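Local coordinates for protein acetyl-CoA acetyltransferase (Mycobacterium smegmatis, PDB 4EGV) that adopts the thiolase fold as a monomeric thiolase-like protein with an additional C-terminal domain, and may have acyltransferase activity, at residues 450-455 with 508-513; 470-475 with 482-487. One frame throughout, in Å; residues are numbered along the deposited sequence.

Interaction 1 of 2, residues 450-455 with 508-513; sequences KADGTG and VTPGEK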
loop_
_atom_site.group_PDB
_atom_site.type_symbol
_atom_site.label_atom_id
_atom_site.label_comp_id
_atom_site.label_asym_id
_atom_site.label_seq_id
_atom_site.Cartn_x
_atom_site.Cartn_y
_atom_site.Cartn_z
ATOM N N LYS A 450 -17.517 -11.036 23.896
ATOM C CA LYS A 450 -17.772 -12.365 24.466
ATOM C C LYS A 450 -19.061 -12.997 23.947
ATOM O O LYS A 450 -20.014 -13.136 24.676
ATOM C CB LYS A 450 -17.833 -12.278 25.989
ATOM C CG LYS A 450 -16.573 -11.750 26.651
ATOM C CD LYS A 450 -16.660 -11.976 28.152
ATOM C CE LYS A 450 -15.291 -11.857 28.824
ATOM N NZ LYS A 450 -15.128 -10.507 29.400
ATOM N N ALA A 451 -19.071 -13.392 22.687
ATOM C CA ALA A 451 -20.283 -13.885 22.031
ATOM C C ALA A 451 -20.674 -15.325 22.395
ATOM O O ALA A 451 -19.868 -16.266 22.268
ATOM C CB ALA A 451 -20.167 -13.742 20.529
ATOM N N ASP A 452 -21.932 -15.475 22.808
ATOM C CA ASP A 452 -22.494 -16.734 23.272
ATOM C C ASP A 452 -23.856 -16.960 22.606
ATOM O O ASP A 452 -24.852 -16.365 23.010
ATOM C CB ASP A 452 -22.650 -16.686 24.805
ATOM C CG ASP A 452 -22.907 -18.064 25.432
ATOM O OD1 ASP A 452 -22.956 -19.084 24.700
ATOM O OD2 ASP A 452 -23.048 -18.119 26.674
ATOM N N GLY A 453 -23.916 -17.812 21.591
ATOM C CA GLY A 453 -25.195 -18.103 20.971
ATOM C C GLY A 453 -25.076 -18.562 19.542
ATOM O O GLY A 453 -24.111 -19.210 19.167
ATOM N N THR A 454 -26.079 -18.230 18.747
ATOM C CA THR A 454 -26.131 -18.661 17.368
ATOM C C THR A 454 -25.907 -17.460 16.436
ATOM O O THR A 454 -26.474 -16.374 16.632
ATOM C CB THR A 454 -27.456 -19.437 17.053
ATOM O OG1 THR A 454 -27.397 -19.954 15.717
ATOM C CG2 THR A 454 -28.714 -18.553 17.213
ATOM N N GLY A 455 -25.071 -17.668 15.427
ATOM C CA GLY A 455 -24.659 -16.597 14.555
ATOM C C GLY A 455 -24.495 -17.028 13.130
ATOM O O GLY A 455 -24.576 -18.199 12.814
ATOM N N VAL A 508 -21.374 -20.324 18.632
ATOM C CA VAL A 508 -20.151 -19.774 19.214
ATOM C C VAL A 508 -20.246 -19.850 20.745
ATOM O O VAL A 508 -21.283 -19.536 21.323
ATOM C CB VAL A 508 -19.866 -18.305 18.679
ATOM C CG1 VAL A 508 -21.077 -17.401 18.830
ATOM C CG2 VAL A 508 -18.697 -17.658 19.350
ATOM N N THR A 509 -19.165 -20.298 21.389
ATOM C CA THR A 509 -19.044 -20.344 22.869
ATOM C C THR A 509 -17.940 -19.408 23.354
ATOM O O THR A 509 -16.816 -19.542 22.919
ATOM C CB THR A 509 -18.657 -21.766 23.366
ATOM O OG1 THR A 509 -19.099 -22.747 22.427
ATOM C CG2 THR A 509 -19.258 -22.059 24.768
ATOM N N PRO A 510 -18.240 -18.488 24.282
ATOM C CA PRO A 510 -17.221 -17.543 24.733
ATOM C C PRO A 510 -15.987 -18.214 25.371
ATOM O O PRO A 510 -16.036 -19.383 25.763
ATOM C CB PRO A 510 -17.960 -16.712 25.786
ATOM C CG PRO A 510 -19.000 -17.621 26.299
ATOM C CD PRO A 510 -19.457 -18.393 25.097
ATOM N N GLY A 511 -14.895 -17.454 25.443
ATOM C CA GLY A 511 -13.702 -17.806 26.203
ATOM C C GLY A 511 -12.798 -16.597 26.130
ATOM O O GLY A 511 -12.659 -16.007 25.060
ATOM N N GLU A 512 -12.087 -16.360 27.220
ATOM C CA GLU A 512 -11.176 -15.247 27.388
ATOM C C GLU A 512 -9.852 -15.421 26.707
ATOM O O GLU A 512 -8.975 -14.605 26.843
ATOM C CB GLU A 512 -10.904 -15.012 28.858
ATOM C CG GLU A 512 -11.716 -15.840 29.778
ATOM C CD GLU A 512 -11.588 -15.373 31.199
ATOM O OE1 GLU A 512 -12.474 -15.697 32.011
ATOM O OE2 GLU A 512 -10.614 -14.659 31.496
ATOM N N LYS A 513 -9.683 -16.485 25.968
ATOM C CA LYS A 513 -8.521 -16.575 25.138
ATOM C C LYS A 513 -9.001 -16.438 23.702
ATOM O O LYS A 513 -8.586 -15.573 22.983
ATOM C CB LYS A 513 -7.844 -17.918 25.361
ATOM C CG LYS A 513 -6.665 -17.958 26.299
ATOM C CD LYS A 513 -6.377 -16.637 26.914
ATOM C CE LYS A 513 -6.034 -16.756 28.360
ATOM N NZ LYS A 513 -5.007 -15.807 28.748
#
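The side chain of Asp452 lies obliquely across the ring of Pro510, its carboxylate carbon CG coming 3.5 Å from Pro510 CD. With CG anti to the backbone N (chi1 -166°), the carboxylate is placed beside Pro510 CD and CG, and Pro510 CD lies over its flat face. The two methyls of Val508 meet different parts of Ala451: CG2 approaches Ala451 O at 3.4 Å, while CG1, set between its own backbone N and carbonyl carbon (chi1 51°), meets Ala451 CB at 4.1 Å. Behind these side chains the main chains are tied by a single antiparallel hydrogen-bonded pair. Gly453 N donates to Val508 O (3.2 Å) in the carbonyl plane, and Val508 N returns a bond to Gly453 O (3.0 Å). Gly453 has a backbone conformation that suits glycine. The pair lies at the start of strand 453-463, and Pro510, having no N-H, cannot donate to Ala451 O. In the antiparallel sheet of the additional C-terminal domain, strand 505-509 is flanked by 453-463 and 516-519, while Phe483 of strand 482-487 packs against both Ala451 and Val508.

Interaction 2 of 2, residues 470-475 with 482-487; sequences TGIIIG and RFLAKT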
loop_
_atom_site.group_PDB
_atom_site.type_symbol
_atom_site.label_atom_id
_atom_site.label_comp_id
_atom_site.label_asym_id
_atom_site.label_seq_id
_atom_site.Cartn_x
_atom_site.Cartn_y
_atom_site.Cartn_z
ATOM N N THR A 470 -6.675 -24.272 10.647
ATOM C CA THR A 470 -7.361 -23.448 11.630
ATOM C C THR A 470 -8.149 -22.348 10.949
ATOM O O THR A 470 -7.588 -21.590 10.167
ATOM C CB THR A 470 -6.342 -22.807 12.621
ATOM O OG1 THR A 470 -5.591 -23.827 13.260
ATOM C CG2 THR A 470 -7.019 -21.963 13.704
ATOM N N GLY A 471 -9.437 -22.261 11.285
ATOM C CA GLY A 471 -10.350 -21.261 10.747
ATOM C C GLY A 471 -10.538 -20.046 11.631
ATOM O O GLY A 471 -10.602 -20.136 12.839
ATOM N N ILE A 472 -10.597 -18.885 11.013
ATOM C CA ILE A 472 -10.925 -17.663 11.716
ATOM C C ILE A 472 -12.191 -17.141 11.085
ATOM O O ILE A 472 -12.316 -17.075 9.856
ATOM C CB ILE A 472 -9.849 -16.595 11.546
ATOM C CG1 ILE A 472 -8.425 -17.186 11.696
ATOM C CG2 ILE A 472 -10.157 -15.402 12.422
ATOM C CD1 ILE A 472 -7.826 -17.201 13.061
ATOM N N ILE A 473 -13.137 -16.779 11.931
ATOM C CA ILE A 473 -14.432 -16.351 11.466
ATOM C C ILE A 473 -14.775 -14.977 12.044
ATOM O O ILE A 473 -14.524 -14.708 13.213
ATOM C CB ILE A 473 -15.508 -17.415 11.833
ATOM C CG1 ILE A 473 -15.133 -18.766 11.237
ATOM C CG2 ILE A 473 -16.930 -16.978 11.395
ATOM C CD1 ILE A 473 -16.221 -19.802 11.306
ATOM N N ILE A 474 -15.323 -14.100 11.208
ATOM C CA ILE A 474 -16.103 -12.971 11.696
ATOM C C ILE A 474 -17.559 -13.312 11.465
ATOM O O ILE A 474 -17.957 -13.631 10.356
ATOM C CB ILE A 474 -15.755 -11.665 10.980
ATOM C CG1 ILE A 474 -14.340 -11.199 11.322
ATOM C CG2 ILE A 474 -16.756 -10.572 11.335
ATOM C CD1 ILE A 474 -13.743 -10.297 10.307
ATOM N N GLY A 475 -18.337 -13.190 12.511
ATOM C CA GLY A 475 -19.741 -13.503 12.461
ATOM C C GLY A 475 -20.683 -12.409 12.858
ATOM O O GLY A 475 -20.299 -11.358 13.252
ATOM N N ARG A 482 -21.154 -7.798 15.490
ATOM C CA ARG A 482 -20.109 -8.751 15.048
ATOM C C ARG A 482 -19.295 -9.366 16.193
ATOM O O ARG A 482 -19.235 -8.839 17.313
ATOM C CB ARG A 482 -19.138 -8.084 14.074
ATOM C CG ARG A 482 -19.632 -7.950 12.639
ATOM C CD ARG A 482 -18.648 -7.124 11.843
ATOM N NE ARG A 482 -19.124 -6.821 10.509
ATOM C CZ ARG A 482 -18.794 -5.737 9.795
ATOM N NH1 ARG A 482 -17.994 -4.793 10.263
ATOM N NH2 ARG A 482 -19.280 -5.591 8.580
ATOM N N PHE A 483 -18.664 -10.487 15.882
ATOM C CA PHE A 483 -17.722 -11.146 16.783
ATOM C C PHE A 483 -16.677 -11.898 15.961
ATOM O O PHE A 483 -16.833 -12.108 14.756
ATOM C CB PHE A 483 -18.440 -12.127 17.735
ATOM C CG PHE A 483 -19.105 -13.287 17.026
ATOM C CD1 PHE A 483 -18.432 -14.488 16.840
ATOM C CD2 PHE A 483 -20.406 -13.164 16.523
ATOM C CE1 PHE A 483 -19.050 -15.549 16.160
ATOM C CE2 PHE A 483 -21.034 -14.203 15.850
ATOM C CZ PHE A 483 -20.374 -15.396 15.666
ATOM N N LEU A 484 -15.631 -12.328 16.647
ATOM C CA LEU A 484 -14.583 -13.165 16.086
ATOM C C LEU A 484 -14.632 -14.570 16.693
ATOM O O LEU A 484 -15.023 -14.737 17.846
ATOM C CB LEU A 484 -13.217 -12.522 16.361
ATOM C CG LEU A 484 -12.687 -11.488 15.391
ATOM C CD1 LEU A 484 -11.558 -10.795 16.034
ATOM C CD2 LEU A 484 -12.257 -12.230 14.169
ATOM N N ALA A 485 -14.240 -15.572 15.913
ATOM C CA ALA A 485 -14.093 -16.917 16.447
ATOM C C ALA A 485 -12.996 -17.719 15.748
ATOM O O ALA A 485 -12.704 -17.529 14.557
ATOM C CB ALA A 485 -15.405 -17.661 16.417
ATOM N N LYS A 486 -12.387 -18.608 16.523
ATOM C CA LYS A 486 -11.350 -19.491 16.053
ATOM C C LYS A 486 -11.897 -20.919 16.117
ATOM O O LYS A 486 -12.707 -21.236 16.976
ATOM C CB LYS A 486 -10.152 -19.353 16.974
ATOM C CG LYS A 486 -8.860 -19.914 16.403
ATOM C CD LYS A 486 -8.051 -20.720 17.444
ATOM C CE LYS A 486 -6.779 -19.996 17.869
ATOM N NZ LYS A 486 -6.394 -20.311 19.264
ATOM N N THR A 487 -11.443 -21.789 15.229
ATOM C CA THR A 487 -12.026 -23.125 15.117
ATOM C C THR A 487 -11.042 -24.173 14.563
ATOM O O THR A 487 -10.326 -23.946 13.572
ATOM C CB THR A 487 -13.417 -23.107 14.321
ATOM O OG1 THR A 487 -14.091 -24.361 14.442
ATOM C CG2 THR A 487 -13.242 -22.821 12.850
#
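One face of the Phe483 ring rests on Gly475, whose CA sits 3.6 Å above the ring plane, offset toward the rim, in a CH-pi contact. Phe483 CG stands between its backbone N and carbonyl carbon (chi1 64°), which turns the ring over the partner strand; the lack of a side chain on Gly475 lets its CA approach the ring face. Ile506 of strand 505-509 also packs against Phe483. The same residue pair is joined through its main chains, Gly475 N donating to Phe483 O at 2.9 Å, whereas Phe483 N reaches Gly475 O from above the carbonyl plane. This is one end of an antiparallel beta hairpin in which Ile473 pairs with Ala485 and Gly471 with Thr487 by further hydrogen bonds, that from Thr487 N to Gly471 O being weak. On the opposite face of the sheet Ile474 and Leu484 run alongside each other in the same direction, with Ile474 CG1 3.7 Å from Leu484 CD2. Farther along, Thr470 CG2 meets Lys486 CG at 3.9 Å. The extended chain of Arg482 runs past Ile474 CG2 toward a salt bridge with Glu458 and the carbonyl oxygens of Leu308 and Arg310. Helix 490-498 packs on Ile473 and Thr487.

In the fold
The hairpin of interaction 2 falls in the stretch of chain between the two segments of interaction 1, and their centres lie about 10 Å apart. They illustrate how a hairpin at one edge of a sheet can pack against strands farther across it. Two strands, 470-476 and 453-463, separate Phe483 from Val508, yet Phe483 CZ lies 3.8 Å from Val508 CG1, and Phe483 CB lies 3.7 Å from Ala451 CB. The sheet must therefore curl round, consistent with the OB-like family to which the additional C-terminal domain is assigned. Interaction 1 is partly buried, interaction 2 buried, their centres about 34 and 26 Å from the centre of the chain.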